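Local structure of adhesion and penetration protein autotransporter (Haemophilus influenzae, 3SYJ) at residues Ala721-Asn726 against Ala741-Asn746; Gly650-Ser655 against Thr701-Ser706; Ala715-Leu720 against Ser733-Ser738. The protein is the secreted passenger domain of an autotransporter adhesin, a probable serine protease that promotes bacterial adherence to and invasion of host cells. One frame throughout, in Å; residues are numbered along the deposited sequence.

Contact 1: residues Ala721-Asn726 against Ala741-Asn746; sequences AKLNGN and ATQIGN
The amide of Gln743 lies beneath Leu723: methyl CD2 of Leu723 stands over one face, 3.9 Å from CD of Gln743 and almost straight above it. At the nitrogen end, Gln743 NE2 donates to Gly725 O at 3.0 Å, the acceptor lying 19° out of the amide plane on the same side as that methyl. A weak second bond from NE2 runs to Asn746 O, on the other side of the plane. An extended chain, with CG anti to the backbone N (chi1 171°), carries the amide along Leu723 and across to the carbonyl of Gly725 on the neighbouring coil. Phe735 and Leu737 also touch this side chain, so a polar group among apolar neighbours is held by backbone carbonyls.

The second flat group, the amide of Asn726, presents OD1 to Asn746 N at 3.0 Å, along a nearly straight N-H (177°) but tilted from the carbonyl plane. Asn746 OD1 in turn accepts from Asn765 N, so the OD1 of one asparagine takes the backbone N-H of the asparagine one coil on, a repeating side-chain-to-backbone bond. The fold here is a parallel beta-helix, and strands 721-723 and 742-744 are stacked rungs in parallel register, Lys722 beside Thr742 and Leu723 beside Gln743. Their backbone bonds include Leu723 N to Thr742 O (2.9 Å) and Ile744 N to Leu723 O (2.8 Å).

On the face bearing Lys722 and Thr742, the stretched lysine chain crosses Ile744, and Lys722 CE meets Ile744 CG1 at a tight 3.5 Å. Asn724 OD1 lies alongside the same CG1 of Ile744, at 3.8 Å, while its ND2 turns to Asn704 and Gln702 of the preceding coil. A water donates to Ala721 O and also hydrogen-bonds Thr742 OG1, 3.1 Å from that hydroxyl.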
loop_
_atom_site.group_PDB
_atom_site.type_symbol
_atom_site.label_atom_id
_atom_site.label_comp_id
_atom_site.label_asym_id
_atom_site.label_seq_id
_atom_site.Cartn_x
_atom_site.Cartn_y
_atom_site.Cartn_z
ATOM N N ALA A 721 -5.195 -12.662 22.723
ATOM C CA ALA A 721 -5.620 -11.456 22.039
ATOM C C ALA A 721 -4.918 -11.355 20.698
ATOM O O ALA A 721 -3.773 -11.793 20.542
ATOM C CB ALA A 721 -5.318 -10.229 22.883
ATOM N N LYS A 722 -5.626 -10.784 19.732
ATOM C CA LYS A 722 -5.103 -10.586 18.396
ATOM C C LYS A 722 -5.494 -9.196 17.914
ATOM O O LYS A 722 -6.680 -8.866 17.823
ATOM C CB LYS A 722 -5.655 -11.654 17.456
ATOM C CG LYS A 722 -5.213 -11.523 16.013
ATOM C CD LYS A 722 -5.798 -12.654 15.190
ATOM C CE LYS A 722 -5.255 -12.673 13.778
ATOM N NZ LYS A 722 -5.726 -13.896 13.056
ATOM N N LEU A 723 -4.489 -8.377 17.627
ATOM C CA LEU A 723 -4.715 -7.038 17.104
ATOM C C LEU A 723 -4.861 -7.094 15.592
ATOM O O LEU A 723 -3.919 -7.437 14.881
ATOM C CB LEU A 723 -3.563 -6.110 17.489
ATOM C CG LEU A 723 -3.628 -4.642 17.056
ATOM C CD1 LEU A 723 -4.965 -3.981 17.399
ATOM C CD2 LEU A 723 -2.488 -3.867 17.689
ATOM N N ASN A 724 -6.054 -6.775 15.102
ATOM C CA ASN A 724 -6.288 -6.708 13.671
ATOM C C ASN A 724 -6.293 -5.251 13.241
ATOM O O ASN A 724 -7.344 -4.681 12.943
ATOM C CB ASN A 724 -7.605 -7.396 13.314
ATOM C CG ASN A 724 -7.593 -8.885 13.642
ATOM O OD1 ASN A 724 -6.677 -9.614 13.253
ATOM N ND2 ASN A 724 -8.613 -9.342 14.358
ATOM N N GLY A 725 -5.108 -4.647 13.236
ATOM C CA GLY A 725 -4.962 -3.239 12.909
ATOM C C GLY A 725 -3.540 -2.753 13.134
ATOM O O GLY A 725 -2.679 -3.517 13.578
ATOM N N ASN A 726 -3.295 -1.482 12.820
ATOM C CA ASN A 726 -1.969 -0.882 12.968
ATOM C C ASN A 726 -1.795 -0.188 14.316
ATOM O O ASN A 726 -2.770 0.159 14.979
ATOM C CB ASN A 726 -1.701 0.137 11.854
ATOM C CG ASN A 726 -2.010 -0.403 10.470
ATOM O OD1 ASN A 726 -1.624 -1.516 10.116
ATOM N ND2 ASN A 726 -2.708 0.399 9.672
ATOM N N ALA A 741 0.783 -13.218 22.025
ATOM C CA ALA A 741 -0.278 -12.539 21.293
ATOM C C ALA A 741 0.141 -12.357 19.843
ATOM O O ALA A 741 1.313 -12.510 19.506
ATOM C CB ALA A 741 -0.602 -11.197 21.929
ATOM N N THR A 742 -0.824 -12.022 18.990
ATOM C CA THR A 742 -0.574 -11.833 17.569
ATOM C C THR A 742 -1.072 -10.467 17.109
ATOM O O THR A 742 -2.099 -9.982 17.588
ATOM C CB THR A 742 -1.275 -12.923 16.743
ATOM O OG1 THR A 742 -0.781 -14.201 17.142
ATOM C CG2 THR A 742 -1.023 -12.736 15.255
ATOM N N GLN A 743 -0.333 -9.844 16.194
ATOM C CA GLN A 743 -0.812 -8.642 15.519
ATOM C C GLN A 743 -0.777 -8.795 14.005
ATOM O O GLN A 743 0.255 -9.133 13.435
ATOM C CB GLN A 743 -0.005 -7.399 15.906
ATOM C CG GLN A 743 -0.366 -6.191 15.035
ATOM C CD GLN A 743 0.445 -4.947 15.348
ATOM O OE1 GLN A 743 1.382 -4.981 16.147
ATOM N NE2 GLN A 743 0.088 -3.835 14.707
ATOM N N ILE A 744 -1.909 -8.550 13.358
ATOM C CA ILE A 744 -1.924 -8.444 11.910
ATOM C C ILE A 744 -2.051 -6.972 11.571
ATOM O O ILE A 744 -3.156 -6.423 11.542
ATOM C CB ILE A 744 -3.086 -9.211 11.266
ATOM C CG1 ILE A 744 -3.240 -10.592 11.902
ATOM C CG2 ILE A 744 -2.861 -9.333 9.768
ATOM C CD1 ILE A 744 -2.089 -11.513 11.634
ATOM N N GLY A 745 -0.904 -6.340 11.337
ATOM C CA GLY A 745 -0.835 -4.922 11.046
ATOM C C GLY A 745 0.566 -4.380 11.249
ATOM O O GLY A 745 1.462 -5.107 11.675
ATOM N N ASN A 746 0.759 -3.099 10.950
ATOM C CA ASN A 746 2.079 -2.485 11.046
ATOM C C ASN A 746 2.279 -1.662 12.313
ATOM O O ASN A 746 1.317 -1.269 12.972
ATOM C CB ASN A 746 2.341 -1.611 9.820
ATOM C CG ASN A 746 2.130 -2.358 8.524
ATOM O OD1 ASN A 746 2.580 -3.491 8.370
ATOM N ND2 ASN A 746 1.435 -1.730 7.583
HETATM O O HOH W 1 -3.274 -14.404 19.013
#

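Contact 2: residues Gly650-Ser655 against Thr701-Ser706; sequences GNWTVS and TQINGS
Asn651 and Ser706 face each other between adjacent coils of the beta-helix, with the carboxamide oxygen of the first directed at the backbone and hydroxyl of the second. Asn651 has CG beside its backbone N (chi1 -63°), which turns OD1 back toward residues 705-706. There OD1 accepts Ser706 N at 3.0 Å, the donor lying 19° off the carbonyl plane. Ser706 OG, folded between its own N and carbonyl carbon, adds a weak bond to the same OD1 at 3.1 Å.

Trp652, the next residue along, sends its side chain to the other side of the strand. Its backbone N donates to Ser706 O (2.8 Å), and that carbonyl oxygen also sits at the edge of the indole, near its plane. The ring extends into the interior, where Phe632 stacks with it and Phe662 meets it edge-to-face; Ile703 CG2 approaches obliquely, 4.5 Å from Trp652 NE1. At Gly650 the chain turns a corner between faces of the solenoid, and Gly650 N reaches Asn704 O at 3.0 Å from 41° above the carbonyl plane. Close behind, Gly705 CA rests 3.3 Å from Gly650 O in a nearly straight CA-H...O contact.

A water donates to Asn704 O and, weakly, to Asn651 OD1. Because Ser706 N can only donate, the oxygen of the Asn651 amide is the end expected there; the weaker bonds from Ser706 OG and the water agree with that orientation.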
loop_
_atom_site.group_PDB
_atom_site.type_symbol
_atom_site.label_atom_id
_atom_site.label_comp_id
_atom_site.label_asym_id
_atom_site.label_seq_id
_atom_site.Cartn_x
_atom_site.Cartn_y
_atom_site.Cartn_z
ATOM N N GLY A 650 -13.344 -0.900 16.810
ATOM C CA GLY A 650 -13.239 0.546 16.877
ATOM C C GLY A 650 -11.786 0.966 16.984
ATOM O O GLY A 650 -10.921 0.136 17.268
ATOM N N ASN A 651 -11.508 2.250 16.768
ATOM C CA ASN A 651 -10.133 2.737 16.794
ATOM C C ASN A 651 -9.782 3.326 18.148
ATOM O O ASN A 651 -10.613 3.968 18.784
ATOM C CB ASN A 651 -9.899 3.760 15.678
ATOM C CG ASN A 651 -10.081 3.159 14.290
ATOM O OD1 ASN A 651 -9.658 2.032 14.018
ATOM N ND2 ASN A 651 -10.720 3.912 13.406
ATOM N N TRP A 652 -8.548 3.106 18.583
ATOM C CA TRP A 652 -8.128 3.494 19.923
ATOM C C TRP A 652 -7.190 4.685 19.880
ATOM O O TRP A 652 -6.273 4.732 19.065
ATOM C CB TRP A 652 -7.443 2.315 20.636
ATOM C CG TRP A 652 -8.405 1.228 21.052
ATOM C CD1 TRP A 652 -8.987 0.285 20.242
ATOM C CD2 TRP A 652 -8.905 0.983 22.375
ATOM N NE1 TRP A 652 -9.817 -0.522 20.982
ATOM C CE2 TRP A 652 -9.783 -0.117 22.292
ATOM C CE3 TRP A 652 -8.691 1.586 23.619
ATOM C CZ2 TRP A 652 -10.450 -0.622 23.407
ATOM C CZ3 TRP A 652 -9.358 1.085 24.724
ATOM C CH2 TRP A 652 -10.226 -0.008 24.611
ATOM N N THR A 653 -7.433 5.648 20.762
ATOM C CA THR A 653 -6.497 6.738 20.994
ATOM C C THR A 653 -6.189 6.860 22.484
ATOM O O THR A 653 -7.056 7.211 23.285
ATOM C CB THR A 653 -7.032 8.081 20.475
ATOM O OG1 THR A 653 -7.264 7.986 19.066
ATOM C CG2 THR A 653 -6.018 9.184 20.741
ATOM N N VAL A 654 -4.952 6.556 22.849
ATOM C CA VAL A 654 -4.528 6.615 24.236
ATOM C C VAL A 654 -3.518 7.746 24.372
ATOM O O VAL A 654 -2.516 7.781 23.655
ATOM C CB VAL A 654 -3.897 5.284 24.668
ATOM C CG1 VAL A 654 -3.709 5.243 26.173
ATOM C CG2 VAL A 654 -4.762 4.128 24.203
ATOM N N SER A 655 -3.785 8.677 25.281
ATOM C CA SER A 655 -2.985 9.889 25.359
ATOM C C SER A 655 -2.584 10.218 26.793
ATOM O O SER A 655 -2.899 9.472 27.718
ATOM C CB SER A 655 -3.732 11.060 24.720
ATOM O OG SER A 655 -4.962 11.291 25.371
ATOM N N THR A 701 -9.257 -12.582 21.950
ATOM C CA THR A 701 -9.955 -11.355 21.596
ATOM C C THR A 701 -9.504 -10.787 20.252
ATOM O O THR A 701 -8.319 -10.532 20.040
ATOM C CB THR A 701 -9.730 -10.289 22.662
ATOM O OG1 THR A 701 -10.121 -10.816 23.938
ATOM C CG2 THR A 701 -10.537 -9.046 22.338
ATOM N N GLN A 702 -10.451 -10.593 19.344
ATOM C CA GLN A 702 -10.153 -9.921 18.087
ATOM C C GLN A 702 -10.310 -8.429 18.294
ATOM O O GLN A 702 -11.433 -7.930 18.416
ATOM C CB GLN A 702 -11.095 -10.379 16.970
ATOM C CG GLN A 702 -11.130 -11.867 16.754
ATOM C CD GLN A 702 -9.759 -12.451 16.457
ATOM O OE1 GLN A 702 -9.083 -12.046 15.507
ATOM N NE2 GLN A 702 -9.350 -13.422 17.262
ATOM N N ILE A 703 -9.187 -7.719 18.349
ATOM C CA ILE A 703 -9.199 -6.263 18.434
ATOM C C ILE A 703 -9.278 -5.694 17.025
ATOM O O ILE A 703 -8.282 -5.672 16.300
ATOM C CB ILE A 703 -7.928 -5.724 19.119
ATOM C CG1 ILE A 703 -7.717 -6.392 20.485
ATOM C CG2 ILE A 703 -8.000 -4.215 19.254
ATOM C CD1 ILE A 703 -6.268 -6.362 20.964
ATOM N N ASN A 704 -10.462 -5.234 16.639
ATOM C CA ASN A 704 -10.702 -4.815 15.264
ATOM C C ASN A 704 -10.678 -3.301 15.082
ATOM O O ASN A 704 -11.720 -2.639 15.020
ATOM C CB ASN A 704 -12.008 -5.425 14.745
ATOM C CG ASN A 704 -11.953 -6.950 14.692
ATOM O OD1 ASN A 704 -10.887 -7.537 14.487
ATOM N ND2 ASN A 704 -13.098 -7.595 14.885
ATOM N N GLY A 705 -9.469 -2.762 14.993
ATOM C CA GLY A 705 -9.267 -1.333 14.869
ATOM C C GLY A 705 -7.788 -1.030 14.912
ATOM O O GLY A 705 -6.957 -1.938 14.932
ATOM N N SER A 706 -7.450 0.249 14.926
ATOM C CA SER A 706 -6.055 0.641 14.990
ATOM C C SER A 706 -5.799 1.280 16.331
ATOM O O SER A 706 -6.735 1.616 17.051
ATOM C CB SER A 706 -5.742 1.638 13.884
ATOM O OG SER A 706 -6.642 2.732 13.972
HETATM O O HOH W 2 -11.820 -0.350 13.236
#

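Contact 3: residues Ala715-Leu720 against Ser733-Ser738; sequences ANVKGL and SQFTLS
Val717 and its neighbours Leu737 and Phe735 pack on the inward face of two consecutive rungs of a parallel beta-helix, strands 715-718 and 734-738, whose axes lie 4.9 Å apart at only 6° to each other. Val717 CB already meets Leu737 CD1, at 3.8 Å. Its branch CG1, anti to the backbone N (chi1 175°), runs side by side with the leucine and touches the same methyl. The other branch, CG2, is directed at the aromatic ring and reaches Phe735 CE1 at 3.9 Å, near the ring plane and at its edge; beyond the two strands it also packs on Ile703. Ala715 CB occupies the ring edge too, 3.9 Å from Phe735 CD1, while Leu737 N lies above one face toward the rim.

The backbones are tied in register by Ala715 N to Gln734 O, Thr736 N to Ala715 O, Val717 N to Thr736 O and Ser738 N to Val717 O. On the opposite face, the amide of Asn716 lies alongside Thr736, ND2 against CB of Thr736 at 3.7 Å. Beside them a water donates to Ala715 O and hydrogen-bonds Thr736 OG1 at 2.9 Å.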
loop_
_atom_site.group_PDB
_atom_site.type_symbol
_atom_site.label_atom_id
_atom_site.label_comp_id
_atom_site.label_asym_id
_atom_site.label_seq_id
_atom_site.Cartn_x
_atom_site.Cartn_y
_atom_site.Cartn_z
ATOM N N ALA A 715 0.393 1.049 25.705
ATOM C CA ALA A 715 -0.564 0.011 25.336
ATOM C C ALA A 715 0.087 -1.368 25.340
ATOM O O ALA A 715 1.258 -1.522 24.988
ATOM C CB ALA A 715 -1.197 0.303 23.995
ATOM N N ASN A 716 -0.689 -2.370 25.734
ATOM C CA ASN A 716 -0.172 -3.713 25.918
ATOM C C ASN A 716 -1.140 -4.750 25.355
ATOM O O ASN A 716 -2.230 -4.936 25.889
ATOM C CB ASN A 716 0.027 -3.958 27.410
ATOM C CG ASN A 716 1.297 -4.719 27.712
ATOM O OD1 ASN A 716 1.427 -5.915 27.402
ATOM N ND2 ASN A 716 2.251 -4.030 28.333
ATOM N N VAL A 717 -0.758 -5.409 24.269
ATOM C CA VAL A 717 -1.556 -6.512 23.750
ATOM C C VAL A 717 -0.852 -7.810 24.088
ATOM O O VAL A 717 0.270 -8.045 23.645
ATOM C CB VAL A 717 -1.773 -6.423 22.230
ATOM C CG1 VAL A 717 -2.499 -7.666 21.736
ATOM C CG2 VAL A 717 -2.565 -5.180 21.878
ATOM N N LYS A 718 -1.504 -8.654 24.879
ATOM C CA LYS A 718 -0.841 -9.841 25.406
ATOM C C LYS A 718 -1.770 -11.040 25.483
ATOM O O LYS A 718 -2.994 -10.894 25.533
ATOM C CB LYS A 718 -0.304 -9.544 26.805
ATOM C CG LYS A 718 -1.407 -9.358 27.829
ATOM C CD LYS A 718 -0.929 -8.653 29.073
ATOM C CE LYS A 718 -2.000 -8.719 30.152
ATOM N NZ LYS A 718 -1.655 -7.882 31.332
ATOM N N GLY A 719 -1.178 -12.228 25.506
ATOM C CA GLY A 719 -1.920 -13.454 25.732
ATOM C C GLY A 719 -3.001 -13.735 24.702
ATOM O O GLY A 719 -2.756 -13.684 23.498
ATOM N N LEU A 720 -4.201 -14.037 25.188
ATOM C CA LEU A 720 -5.316 -14.441 24.338
ATOM C C LEU A 720 -5.947 -13.236 23.651
ATOM O O LEU A 720 -7.074 -12.830 23.956
ATOM C CB LEU A 720 -6.351 -15.193 25.167
ATOM C CG LEU A 720 -5.802 -16.458 25.826
ATOM C CD1 LEU A 720 -6.878 -17.172 26.621
ATOM C CD2 LEU A 720 -5.218 -17.373 24.769
ATOM N N SER A 733 5.432 7.607 23.906
ATOM C CA SER A 733 4.519 6.479 24.078
ATOM C C SER A 733 5.228 5.126 23.956
ATOM O O SER A 733 6.275 5.021 23.316
ATOM C CB SER A 733 3.399 6.566 23.052
ATOM O OG SER A 733 3.931 6.582 21.743
ATOM N N GLN A 734 4.651 4.092 24.565
ATOM C CA GLN A 734 5.237 2.748 24.536
ATOM C C GLN A 734 4.205 1.677 24.198
ATOM O O GLN A 734 3.109 1.661 24.758
ATOM C CB GLN A 734 5.875 2.409 25.880
ATOM C CG GLN A 734 6.904 3.413 26.359
ATOM C CD GLN A 734 7.788 2.851 27.459
ATOM O OE1 GLN A 734 7.903 1.632 27.619
ATOM N NE2 GLN A 734 8.421 3.737 28.220
ATOM N N PHE A 735 4.557 0.776 23.291
ATOM C CA PHE A 735 3.667 -0.321 22.925
ATOM C C PHE A 735 4.355 -1.669 23.062
ATOM O O PHE A 735 5.473 -1.847 22.586
ATOM C CB PHE A 735 3.155 -0.156 21.498
ATOM C CG PHE A 735 2.369 -1.339 21.000
ATOM C CD1 PHE A 735 1.088 -1.588 21.474
ATOM C CD2 PHE A 735 2.905 -2.197 20.052
ATOM C CE1 PHE A 735 0.358 -2.674 21.013
ATOM C CE2 PHE A 735 2.180 -3.283 19.587
ATOM C CZ PHE A 735 0.906 -3.523 20.068
ATOM N N THR A 736 3.675 -2.618 23.699
ATOM C CA THR A 736 4.231 -3.950 23.902
ATOM C C THR A 736 3.305 -5.052 23.388
ATOM O O THR A 736 2.125 -5.106 23.740
ATOM C CB THR A 736 4.533 -4.223 25.386
ATOM O OG1 THR A 736 5.430 -3.227 25.895
ATOM C CG2 THR A 736 5.168 -5.592 25.547
ATOM N N LEU A 737 3.846 -5.923 22.544
ATOM C CA LEU A 737 3.140 -7.120 22.110
ATOM C C LEU A 737 3.865 -8.281 22.757
ATOM O O LEU A 737 5.053 -8.485 22.504
ATOM C CB LEU A 737 3.187 -7.252 20.586
ATOM C CG LEU A 737 2.354 -8.370 19.951
ATOM C CD1 LEU A 737 0.863 -8.078 20.068
ATOM C CD2 LEU A 737 2.736 -8.552 18.495
ATOM N N SER A 738 3.169 -9.035 23.604
ATOM C CA SER A 738 3.841 -10.055 24.402
ATOM C C SER A 738 3.022 -11.312 24.664
ATOM O O SER A 738 1.874 -11.435 24.240
ATOM C CB SER A 738 4.284 -9.465 25.744
ATOM O OG SER A 738 3.173 -9.255 26.597
HETATM O O HOH W 3 3.815 -0.940 26.606
#

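All three contacts belong to one stretch of the passenger's beta-helix, with centres about 10 Å apart for contacts 1 and 2 and for contacts 1 and 3, and about 12 Å for contacts 2 and 3. Contact 2 closes first along the chain; the segments of contacts 3 and 1 then alternate, because strand 714-718 leads into 721-723 and strand 734-738 into 742-744. Each chain passage thus pairs with its successor on two faces in turn. Strand 701-709 is the neighbour of 721-723, where Lys722 N lies 2.7 Å from Thr701 O, a probable hydrogen bond. Contact 2 therefore continues directly into contact 1, extending the elongated solenoid coil by coil.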